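Long-range contacts in actin depolymerization factor 2 (Plasmodium berghei, PDB 2XFA), which probably binds actin and promotes the disassembly of its filaments, as a member of the ADF/cofilin family of the malaria parasite: residues A[26-34]-A[44-53]; A[68-76]-A[106-117]. All blocks are in the same frame, centred on the assembly; numbering follows the deposited sequence.

Contact 1: residues A[26-34]-A[44-53]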
loop_
_atom_site.group_PDB
_atom_site.type_symbol
_atom_site.label_atom_id
_atom_site.label_comp_id
_atom_site.label_asym_id
_atom_site.label_seq_id
_atom_site.Cartn_x
_atom_site.Cartn_y
_atom_site.Cartn_z
ATOM N N LYS A 26 -9.965 -2.084 -13.904
ATOM C CA LYS A 26 -10.917 -1.029 -14.252
ATOM C C LYS A 26 -10.408 0.374 -13.922
ATOM O O LYS A 26 -11.096 1.360 -14.173
ATOM C CB LYS A 26 -12.271 -1.271 -13.573
ATOM C CG LYS A 26 -12.955 -2.574 -13.977
ATOM C CD LYS A 26 -14.368 -2.333 -14.512
ATOM C CE LYS A 26 -14.349 -1.561 -15.825
ATOM N NZ LYS A 26 -15.716 -1.316 -16.361
ATOM N N HIS A 27 -9.212 0.458 -13.347
ATOM C CA HIS A 27 -8.572 1.743 -13.080
ATOM C C HIS A 27 -9.483 2.746 -12.382
ATOM O O HIS A 27 -9.345 3.954 -12.577
ATOM C CB HIS A 27 -8.037 2.354 -14.379
ATOM C CG HIS A 27 -6.902 1.586 -14.979
ATOM N ND1 HIS A 27 -7.083 0.634 -15.959
ATOM C CD2 HIS A 27 -5.572 1.618 -14.725
ATOM C CE1 HIS A 27 -5.913 0.117 -16.289
ATOM N NE2 HIS A 27 -4.980 0.696 -15.555
ATOM N N LEU A 28 -10.405 2.250 -11.563
ATOM C CA LEU A 28 -11.363 3.119 -10.885
ATOM C C LEU A 28 -10.851 3.580 -9.520
ATOM O O LEU A 28 -11.448 4.450 -8.886
ATOM C CB LEU A 28 -12.727 2.426 -10.759
ATOM C CG LEU A 28 -13.446 2.124 -12.085
ATOM C CD1 LEU A 28 -14.742 1.341 -11.867
ATOM C CD2 LEU A 28 -13.719 3.406 -12.875
ATOM N N ASN A 29 -9.749 2.988 -9.073
ATOM C CA ASN A 29 -9.112 3.380 -7.819
ATOM C C ASN A 29 -7.678 3.772 -8.105
ATOM O O ASN A 29 -7.013 3.124 -8.908
ATOM C CB ASN A 29 -9.108 2.218 -6.824
ATOM C CG ASN A 29 -10.502 1.804 -6.389
ATOM O OD1 ASN A 29 -11.384 2.644 -6.185
ATOM N ND2 ASN A 29 -10.700 0.499 -6.215
ATOM N N LYS A 30 -7.191 4.816 -7.451
ATOM C CA LYS A 30 -5.788 5.179 -7.580
ATOM C C LYS A 30 -4.919 4.511 -6.510
ATOM O O LYS A 30 -3.764 4.196 -6.760
ATOM C CB LYS A 30 -5.610 6.692 -7.527
ATOM C CG LYS A 30 -4.464 7.195 -8.379
ATOM C CD LYS A 30 -4.764 6.979 -9.845
ATOM C CE LYS A 30 -3.555 7.278 -10.711
ATOM N NZ LYS A 30 -3.813 6.946 -12.144
ATOM N N TYR A 31 -5.458 4.354 -5.301
ATOM C CA TYR A 31 -4.775 3.616 -4.267
ATOM C C TYR A 31 -5.774 3.040 -3.303
ATOM O O TYR A 31 -6.903 3.486 -3.226
ATOM C CB TYR A 31 -3.694 4.427 -3.521
ATOM C CG TYR A 31 -4.177 5.557 -2.645
ATOM C CD1 TYR A 31 -4.590 5.330 -1.344
ATOM C CD2 TYR A 31 -4.192 6.854 -3.110
ATOM C CE1 TYR A 31 -5.020 6.358 -0.545
ATOM C CE2 TYR A 31 -4.621 7.894 -2.312
ATOM C CZ TYR A 31 -5.034 7.636 -1.033
ATOM O OH TYR A 31 -5.463 8.665 -0.240
ATOM N N ILE A 32 -5.356 2.004 -2.602
ATOM C CA ILE A 32 -6.217 1.365 -1.627
ATOM C C ILE A 32 -5.334 1.225 -0.424
ATOM O O ILE A 32 -4.161 0.913 -0.579
ATOM C CB ILE A 32 -6.630 -0.030 -2.045
ATOM C CG1 ILE A 32 -7.316 -0.000 -3.409
ATOM C CG2 ILE A 32 -7.548 -0.636 -0.996
ATOM C CD1 ILE A 32 -7.269 -1.354 -4.136
ATOM N N ILE A 33 -5.883 1.502 0.760
ATOM C CA ILE A 33 -5.192 1.215 2.001
ATOM C C ILE A 33 -6.014 0.142 2.720
ATOM O O ILE A 33 -7.224 0.247 2.791
ATOM C CB ILE A 33 -5.034 2.495 2.867
ATOM C CG1 ILE A 33 -4.115 3.484 2.149
ATOM C CG2 ILE A 33 -4.411 2.167 4.205
ATOM C CD1 ILE A 33 -4.043 4.809 2.780
ATOM N N TYR A 34 -5.350 -0.905 3.203
ATOM C CA TYR A 34 -6.008 -2.022 3.871
ATOM C C TYR A 34 -5.564 -2.049 5.307
ATOM O O TYR A 34 -4.456 -1.613 5.611
ATOM C CB TYR A 34 -5.536 -3.360 3.276
ATOM C CG TYR A 34 -5.865 -3.572 1.842
ATOM C CD1 TYR A 34 -7.097 -4.078 1.467
ATOM C CD2 TYR A 34 -4.939 -3.286 0.850
ATOM C CE1 TYR A 34 -7.402 -4.294 0.145
ATOM C CE2 TYR A 34 -5.236 -3.486 -0.470
ATOM C CZ TYR A 34 -6.475 -3.997 -0.817
ATOM O OH TYR A 34 -6.783 -4.209 -2.135
ATOM N N VAL A 44 -10.616 -3.224 3.662
ATOM C CA VAL A 44 -10.358 -1.945 3.015
ATOM C C VAL A 44 -10.538 -0.794 4.006
ATOM O O VAL A 44 -11.589 -0.657 4.630
ATOM C CB VAL A 44 -11.334 -1.718 1.853
ATOM C CG1 VAL A 44 -11.176 -0.313 1.299
ATOM C CG2 VAL A 44 -11.117 -2.746 0.779
ATOM N N ASP A 45 -9.510 0.026 4.163
ATOM C CA ASP A 45 -9.585 1.160 5.067
ATOM C C ASP A 45 -9.931 2.441 4.298
ATOM O O ASP A 45 -10.780 3.222 4.720
ATOM C CB ASP A 45 -8.257 1.313 5.796
ATOM C CG ASP A 45 -8.201 2.571 6.655
ATOM O OD1 ASP A 45 -9.279 3.039 7.109
ATOM O OD2 ASP A 45 -7.074 3.081 6.883
ATOM N N VAL A 46 -9.268 2.643 3.164
ATOM C CA VAL A 46 -9.438 3.852 2.363
ATOM C C VAL A 46 -9.338 3.511 0.889
ATOM O O VAL A 46 -8.532 2.648 0.486
ATOM C CB VAL A 46 -8.311 4.891 2.656
ATOM C CG1 VAL A 46 -8.432 6.107 1.748
ATOM C CG2 VAL A 46 -8.294 5.296 4.116
ATOM N N LEU A 47 -10.147 4.199 0.090
ATOM C CA LEU A 47 -10.097 4.101 -1.361
ATOM C C LEU A 47 -10.000 5.491 -1.958
ATOM O O LEU A 47 -10.841 6.338 -1.677
ATOM C CB LEU A 47 -11.378 3.455 -1.895
ATOM C CG LEU A 47 -11.519 1.943 -1.761
ATOM C CD1 LEU A 47 -12.942 1.511 -2.038
ATOM C CD2 LEU A 47 -10.588 1.263 -2.719
ATOM N N GLU A 48 -9.001 5.733 -2.796
ATOM C CA GLU A 48 -8.967 6.976 -3.555
ATOM C C GLU A 48 -9.545 6.751 -4.941
ATOM O O GLU A 48 -8.926 6.095 -5.773
ATOM C CB GLU A 48 -7.549 7.529 -3.655
ATOM C CG GLU A 48 -7.468 8.991 -4.090
ATOM C CD GLU A 48 -8.030 9.945 -3.044
ATOM O OE1 GLU A 48 -7.296 10.302 -2.094
ATOM O OE2 GLU A 48 -9.209 10.339 -3.172
ATOM N N HIS A 49 -10.737 7.299 -5.171
ATOM C CA HIS A 49 -11.452 7.167 -6.441
ATOM C C HIS A 49 -11.035 8.205 -7.483
ATOM O O HIS A 49 -11.435 8.112 -8.645
ATOM C CB HIS A 49 -12.961 7.311 -6.220
ATOM C CG HIS A 49 -13.559 6.245 -5.357
ATOM N ND1 HIS A 49 -13.731 4.949 -5.789
ATOM C CD2 HIS A 49 -14.046 6.293 -4.095
ATOM C CE1 HIS A 49 -14.292 4.238 -4.824
ATOM N NE2 HIS A 49 -14.492 5.029 -3.787
ATOM N N ASP A 50 -10.262 9.205 -7.071
ATOM C CA ASP A 50 -9.889 10.292 -7.973
ATOM C C ASP A 50 -8.933 9.823 -9.068
ATOM O O ASP A 50 -7.715 9.983 -8.961
ATOM C CB ASP A 50 -9.267 11.445 -7.193
ATOM C CG ASP A 50 -9.118 12.703 -8.030
ATOM O OD1 ASP A 50 -9.160 12.612 -9.281
ATOM O OD2 ASP A 50 -8.958 13.790 -7.431
ATOM N N MET A 51 -9.497 9.249 -10.125
ATOM C CA MET A 51 -8.706 8.764 -11.251
ATOM C C MET A 51 -8.093 9.932 -12.032
ATOM O O MET A 51 -7.399 9.734 -13.031
ATOM C CB MET A 51 -9.548 7.850 -12.152
ATOM C CG MET A 51 -11.018 8.266 -12.290
ATOM S SD MET A 51 -11.996 7.157 -13.339
ATOM C CE MET A 51 -13.612 7.934 -13.282
ATOM N N GLU A 52 -8.348 11.150 -11.560
ATOM C CA GLU A 52 -7.734 12.345 -12.134
ATOM C C GLU A 52 -6.596 12.873 -11.258
ATOM O O GLU A 52 -6.290 14.066 -11.262
ATOM C CB GLU A 52 -8.779 13.436 -12.384
ATOM C CG GLU A 52 -9.523 13.288 -13.706
ATOM C CD GLU A 52 -9.571 14.585 -14.494
ATOM O OE1 GLU A 52 -9.333 15.653 -13.891
ATOM O OE2 GLU A 52 -9.842 14.538 -15.715
ATOM N N LEU A 53 -5.982 11.969 -10.502
ATOM C CA LEU A 53 -4.793 12.285 -9.726
ATOM C C LEU A 53 -3.596 11.784 -10.528
ATOM O O LEU A 53 -3.514 10.603 -10.860
ATOM C CB LEU A 53 -4.858 11.598 -8.363
ATOM C CG LEU A 53 -4.210 12.322 -7.182
ATOM C CD1 LEU A 53 -4.064 11.372 -6.003
ATOM C CD2 LEU A 53 -2.862 12.894 -7.575
#
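Val44 meets Tyr34 at one end of an antiparallel strand pair. Its CG2 lies 4.1 Å from CE1 of the Tyr34 ring, and its CG1 approaches Ile32 CG2. The same Ile32 CG2 rests on a face of the Tyr34 ring, toward the rim. Asp45 and Val46 come next, and both face Ile33. Ile33 O accepts two backbone bonds, from Asp45 N at 2.7 Å and from Val46 N at 3.2 Å. This is a classic beta bulge, and it shifts the register by one residue. Asp45 turns its carboxylate along Ile33 CG2, and OD2 has a partner in strand 73-81. Val46 O takes the amide of Ile33 in return, while Ile33 CB and Val46 CB lie 4.1 Å apart.

The segments belong to the beta hairpin of strands 31-37 and 41-48 in the central sheet of the ADF-homology fold. On the sheet face of Ile32, Leu47 lies beside that residue, with CD2 3.6 Å from Ile32 CG1. The same methyl touches the amide of Asn29, whose ND2 is bonded to Glu19. On the other face, Glu48 CB sits over the Tyr31 ring, 3.6 Å from its centroid. Tyr31 CG is placed between its backbone N and carbonyl carbon (chi1 68°), which swings the ring under Glu48. Ring and carboxylate planes stand 77° apart. Glu48 OE1 comes 3.1 Å from Tyr31 OH, but its salt bridge is to Arg62; the hydroxyl hydrogen-bonds to Asn66. Glu48 O receives Lys30 N in a nearly straight bond of 2.7 Å. The side chains of His49 and Asn29 run alongside each other, with ring and amide planes 55° apart. Farther on, Met51, poorly ordered, lies loosely beside Leu28 CD2, and the aliphatic end of Lys30 lies against Leu53 O.

Contact 2: residues A[68-76]-A[106-117]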
loop_
_atom_site.group_PDB
_atom_site.type_symbol
_atom_site.label_atom_id
_atom_site.label_comp_id
_atom_site.label_asym_id
_atom_site.label_seq_id
_atom_site.Cartn_x
_atom_site.Cartn_y
_atom_site.Cartn_z
ATOM N N LYS A 68 -0.364 6.885 9.988
ATOM C CA LYS A 68 0.046 7.436 11.289
ATOM C C LYS A 68 1.315 6.759 11.764
ATOM O O LYS A 68 1.636 5.666 11.336
ATOM C CB LYS A 68 -1.045 7.204 12.335
ATOM C CG LYS A 68 -2.425 7.707 11.933
ATOM C CD LYS A 68 -3.392 7.667 13.126
ATOM C CE LYS A 68 -4.685 8.430 12.839
ATOM N NZ LYS A 68 -5.619 8.405 14.007
ATOM N N ASN A 69 2.002 7.383 12.699
ATOM C CA ASN A 69 3.222 6.819 13.236
ATOM C C ASN A 69 2.963 5.609 14.124
ATOM O O ASN A 69 3.885 4.968 14.584
ATOM C CB ASN A 69 3.894 7.869 14.081
ATOM C CG ASN A 69 5.276 8.159 13.637
ATOM O OD1 ASN A 69 5.747 7.622 12.613
ATOM N ND2 ASN A 69 5.949 9.027 14.382
ATOM N N THR A 70 1.706 5.329 14.428
ATOM C CA THR A 70 1.416 4.376 15.487
ATOM C C THR A 70 0.575 3.205 14.983
ATOM O O THR A 70 0.097 2.405 15.782
ATOM C CB THR A 70 0.580 5.032 16.596
ATOM O OG1 THR A 70 -0.631 5.513 15.998
ATOM C CG2 THR A 70 1.340 6.177 17.276
ATOM N N GLU A 71 0.348 3.124 13.677
ATOM C CA GLU A 71 -0.357 1.977 13.129
ATOM C C GLU A 71 0.119 1.477 11.768
ATOM O O GLU A 71 0.360 2.259 10.853
ATOM C CB GLU A 71 -1.856 2.202 13.098
ATOM C CG GLU A 71 -2.331 3.417 12.394
ATOM C CD GLU A 71 -3.778 3.692 12.746
ATOM O OE1 GLU A 71 -4.436 2.758 13.262
ATOM O OE2 GLU A 71 -4.250 4.830 12.525
ATOM N N CYS A 72 0.211 0.153 11.653
ATOM C CA CYS A 72 0.562 -0.512 10.397
ATOM C C CYS A 72 -0.559 -0.502 9.359
ATOM O O CYS A 72 -1.740 -0.591 9.692
ATOM C CB CYS A 72 0.990 -1.943 10.685
ATOM S SG CYS A 72 2.356 -2.056 11.822
ATOM N N ARG A 73 -0.172 -0.367 8.090
ATOM C CA ARG A 73 -1.093 -0.475 6.966
ATOM C C ARG A 73 -0.468 -1.234 5.777
ATOM O O ARG A 73 0.734 -1.281 5.640
ATOM C CB ARG A 73 -1.537 0.904 6.479
ATOM C CG ARG A 73 -2.461 1.673 7.470
ATOM C CD ARG A 73 -3.709 0.857 7.793
ATOM N NE ARG A 73 -4.718 1.616 8.539
ATOM C CZ ARG A 73 -4.914 1.506 9.847
ATOM N NH1 ARG A 73 -4.159 0.681 10.558
ATOM N NH2 ARG A 73 -5.864 2.231 10.451
ATOM N N TYR A 74 -1.307 -1.806 4.919
ATOM C CA TYR A 74 -0.853 -2.231 3.598
ATOM C C TYR A 74 -1.411 -1.231 2.618
ATOM O O TYR A 74 -2.583 -0.857 2.692
ATOM C CB TYR A 74 -1.417 -3.606 3.231
ATOM C CG TYR A 74 -1.158 -4.675 4.242
ATOM C CD1 TYR A 74 0.130 -5.020 4.585
ATOM C CD2 TYR A 74 -2.207 -5.333 4.858
ATOM C CE1 TYR A 74 0.377 -6.026 5.501
ATOM C CE2 TYR A 74 -1.974 -6.329 5.774
ATOM C CZ TYR A 74 -0.674 -6.671 6.082
ATOM O OH TYR A 74 -0.427 -7.665 6.985
ATOM N N ILE A 75 -0.585 -0.779 1.705
ATOM C CA ILE A 75 -1.071 0.121 0.687
ATOM C C ILE A 75 -0.794 -0.475 -0.700
ATOM O O ILE A 75 0.310 -0.948 -0.970
ATOM C CB ILE A 75 -0.369 1.501 0.809
ATOM C CG1 ILE A 75 -0.532 2.059 2.239
ATOM C CG2 ILE A 75 -0.901 2.478 -0.216
ATOM C CD1 ILE A 75 0.774 2.052 3.008
ATOM N N ILE A 76 -1.811 -0.473 -1.550
ATOM C CA ILE A 76 -1.613 -0.724 -2.958
ATOM C C ILE A 76 -1.840 0.588 -3.722
ATOM O O ILE A 76 -2.881 1.221 -3.562
ATOM C CB ILE A 76 -2.553 -1.838 -3.469
ATOM C CG1 ILE A 76 -2.256 -3.145 -2.730
ATOM C CG2 ILE A 76 -2.362 -2.052 -4.975
ATOM C CD1 ILE A 76 -3.213 -4.257 -3.057
ATOM N N GLU A 106 0.877 -5.756 17.044
ATOM C CA GLU A 106 0.394 -5.330 15.735
ATOM C C GLU A 106 1.484 -5.475 14.683
ATOM O O GLU A 106 1.260 -6.059 13.619
ATOM C CB GLU A 106 -0.086 -3.870 15.824
ATOM C CG GLU A 106 -0.963 -3.410 14.666
ATOM C CD GLU A 106 -1.178 -1.898 14.634
ATOM O OE1 GLU A 106 -1.450 -1.285 15.702
ATOM O OE2 GLU A 106 -1.084 -1.326 13.528
ATOM N N LYS A 107 2.677 -4.960 14.967
ATOM C CA LYS A 107 3.791 -5.161 14.040
ATOM C C LYS A 107 3.932 -6.625 13.597
ATOM O O LYS A 107 3.942 -6.922 12.408
ATOM C CB LYS A 107 5.108 -4.654 14.635
ATOM C CG LYS A 107 5.381 -3.186 14.356
ATOM C CD LYS A 107 6.638 -2.696 15.049
ATOM C CE LYS A 107 7.752 -2.440 14.046
ATOM N NZ LYS A 107 7.363 -1.495 12.956
ATOM N N MET A 108 4.040 -7.541 14.549
ATOM C CA MET A 108 4.203 -8.954 14.195
ATOM C C MET A 108 3.025 -9.495 13.387
ATOM O O MET A 108 3.224 -10.116 12.357
ATOM C CB MET A 108 4.495 -9.805 15.436
ATOM C CG MET A 108 5.875 -9.520 16.032
ATOM S SD MET A 108 6.315 -10.524 17.473
ATOM C CE MET A 108 6.980 -12.011 16.717
ATOM N N LEU A 109 1.802 -9.210 13.821
ATOM C CA LEU A 109 0.619 -9.656 13.097
ATOM C C LEU A 109 0.560 -9.154 11.650
ATOM O O LEU A 109 0.238 -9.906 10.736
ATOM C CB LEU A 109 -0.644 -9.231 13.827
ATOM C CG LEU A 109 -1.854 -10.052 13.379
ATOM C CD1 LEU A 109 -1.893 -11.385 14.135
ATOM C CD2 LEU A 109 -3.141 -9.274 13.589
ATOM N N TYR A 110 0.850 -7.876 11.434
ATOM C CA TYR A 110 0.865 -7.357 10.073
ATOM C C TYR A 110 1.934 -8.046 9.210
ATOM O O TYR A 110 1.678 -8.429 8.076
ATOM C CB TYR A 110 1.062 -5.839 10.069
ATOM C CG TYR A 110 -0.230 -5.077 10.148
ATOM C CD1 TYR A 110 -0.799 -4.756 11.372
ATOM C CD2 TYR A 110 -0.879 -4.680 9.007
ATOM C CE1 TYR A 110 -1.989 -4.022 11.436
ATOM C CE2 TYR A 110 -2.048 -3.942 9.061
ATOM C CZ TYR A 110 -2.593 -3.618 10.275
ATOM O OH TYR A 110 -3.762 -2.915 10.308
ATOM N N ALA A 111 3.131 -8.189 9.753
ATOM C CA ALA A 111 4.203 -8.834 9.023
ATOM C C ALA A 111 3.841 -10.281 8.747
ATOM O O ALA A 111 4.079 -10.774 7.660
ATOM C CB ALA A 111 5.510 -8.751 9.794
ATOM N N ALA A 112 3.246 -10.954 9.727
ATOM C CA ALA A 112 2.986 -12.380 9.579
ATOM C C ALA A 112 1.813 -12.638 8.648
ATOM O O ALA A 112 1.637 -13.751 8.188
ATOM C CB ALA A 112 2.751 -13.039 10.934
ATOM N N SER A 113 1.033 -11.595 8.372
ATOM C CA SER A 113 -0.167 -11.670 7.533
ATOM C C SER A 113 0.077 -11.125 6.128
ATOM O O SER A 113 -0.706 -11.371 5.210
ATOM C CB SER A 113 -1.303 -10.839 8.158
ATOM O OG SER A 113 -1.699 -11.345 9.427
ATOM N N LYS A 114 1.144 -10.350 5.973
ATOM C CA LYS A 114 1.428 -9.684 4.702
ATOM C C LYS A 114 1.309 -10.673 3.521
ATOM O O LYS A 114 0.614 -10.406 2.532
ATOM C CB LYS A 114 2.820 -9.063 4.773
ATOM C CG LYS A 114 3.308 -8.366 3.514
ATOM C CD LYS A 114 4.730 -7.839 3.760
ATOM C CE LYS A 114 5.583 -7.783 2.486
ATOM N NZ LYS A 114 5.791 -6.386 1.957
ATOM N N GLU A 115 1.974 -11.817 3.641
ATOM C CA GLU A 115 1.945 -12.852 2.591
ATOM C C GLU A 115 0.538 -13.298 2.185
ATOM O O GLU A 115 0.268 -13.580 1.008
ATOM C CB GLU A 115 2.742 -14.101 3.012
ATOM C CG GLU A 115 4.193 -13.852 3.441
ATOM C CD GLU A 115 4.339 -13.568 4.938
ATOM O OE1 GLU A 115 4.621 -14.522 5.706
ATOM O OE2 GLU A 115 4.172 -12.395 5.340
ATOM N N SER A 116 -0.342 -13.403 3.172
ATOM C CA SER A 116 -1.718 -13.824 2.943
ATOM C C SER A 116 -2.398 -12.849 2.006
ATOM O O SER A 116 -3.205 -13.228 1.187
ATOM C CB SER A 116 -2.489 -13.889 4.268
ATOM O OG SER A 116 -1.861 -14.766 5.192
ATOM N N LEU A 117 -2.056 -11.574 2.125
ATOM C CA LEU A 117 -2.615 -10.580 1.230
ATOM C C LEU A 117 -1.892 -10.616 -0.133
ATOM O O LEU A 117 -2.527 -10.700 -1.174
ATOM C CB LEU A 117 -2.490 -9.186 1.852
ATOM C CG LEU A 117 -3.582 -8.148 1.597
ATOM C CD1 LEU A 117 -3.071 -6.670 1.795
ATOM C CD2 LEU A 117 -4.221 -8.374 0.253
#
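Cys72 CB lies over the centre of the Tyr110 ring, 3.4 Å from its centroid, in a CH-pi contact. Glu106 O and Tyr74 CE1 lie at the edge of the same ring, in its plane. The guanidinium plane of Arg73 differs from that of this ring by only 13°, but the two groups are not stacked. Arg73 NH1 comes obliquely to Tyr110 OH, at 3.6 Å. Tyr110 CE2 in turn lies above one face of the Tyr74 ring, offset toward the rim. The ring planes are 54° apart. The carbonyl oxygen of Tyr110 lies in the plane of the Tyr74 ring, at its edge. It accepts a hydrogen bond from Tyr74 OH, which anchors the hydroxyl to the helix backbone. The modelled 2.5 Å between Tyr74 OH and Tyr110 O is very short, and its exact length is doubtful. The ring itself is held by its neighbours Tyr110 and Leu117.

Leu117 CD1 comes obliquely to the Tyr74 ring, 3.5 Å from CD2. Tyr74 and Leu117 run antiparallel past one another. Cys72 SG is also oblique to the Tyr110 ring, a sulfur-aromatic contact, and lies 4.1 Å from Lys107 CG. Glu106 reaches out with CG anti to its backbone N (chi1 -164°) and the chain extended. Its OE2 accepts Cys72 N at 2.7 Å, nearly along the C-O axis. Arg73 NH1 donates to Cys72 O at 2.9 Å, and NH2 forms a salt bridge with Glu71 OE1.

Helix 104-118 packs on the sheet over the start of strand 73-81. Tyr110 OH bonds to Ile36 N of strand 31-37, on one flank of strand 73-81. On its other flank, strand 89-97 supplies Phe96, whose ring meets that of Tyr74 and which also touches Tyr110.

In the fold
Both segments of contact 1 precede both of contact 2 in the sequence. Their centres are about 19 Å apart, on opposite sides of the centre of the chain. They meet in one mixed sheet, where strands 31-37 and 73-81 are antiparallel neighbours. The probable bonds Ile32 N to Ile76 O and Tyr34 N to Tyr74 O, each 2.8 Å, link them directly. Contact 1 pairs strands within the sheet, whereas contact 2 sets helix 104-118 against it. A third tie is the Asp45-Arg73 salt bridge. Together they join hairpin, sheet and helix into the single ADF-homology domain, consistent with an actin-binding protein.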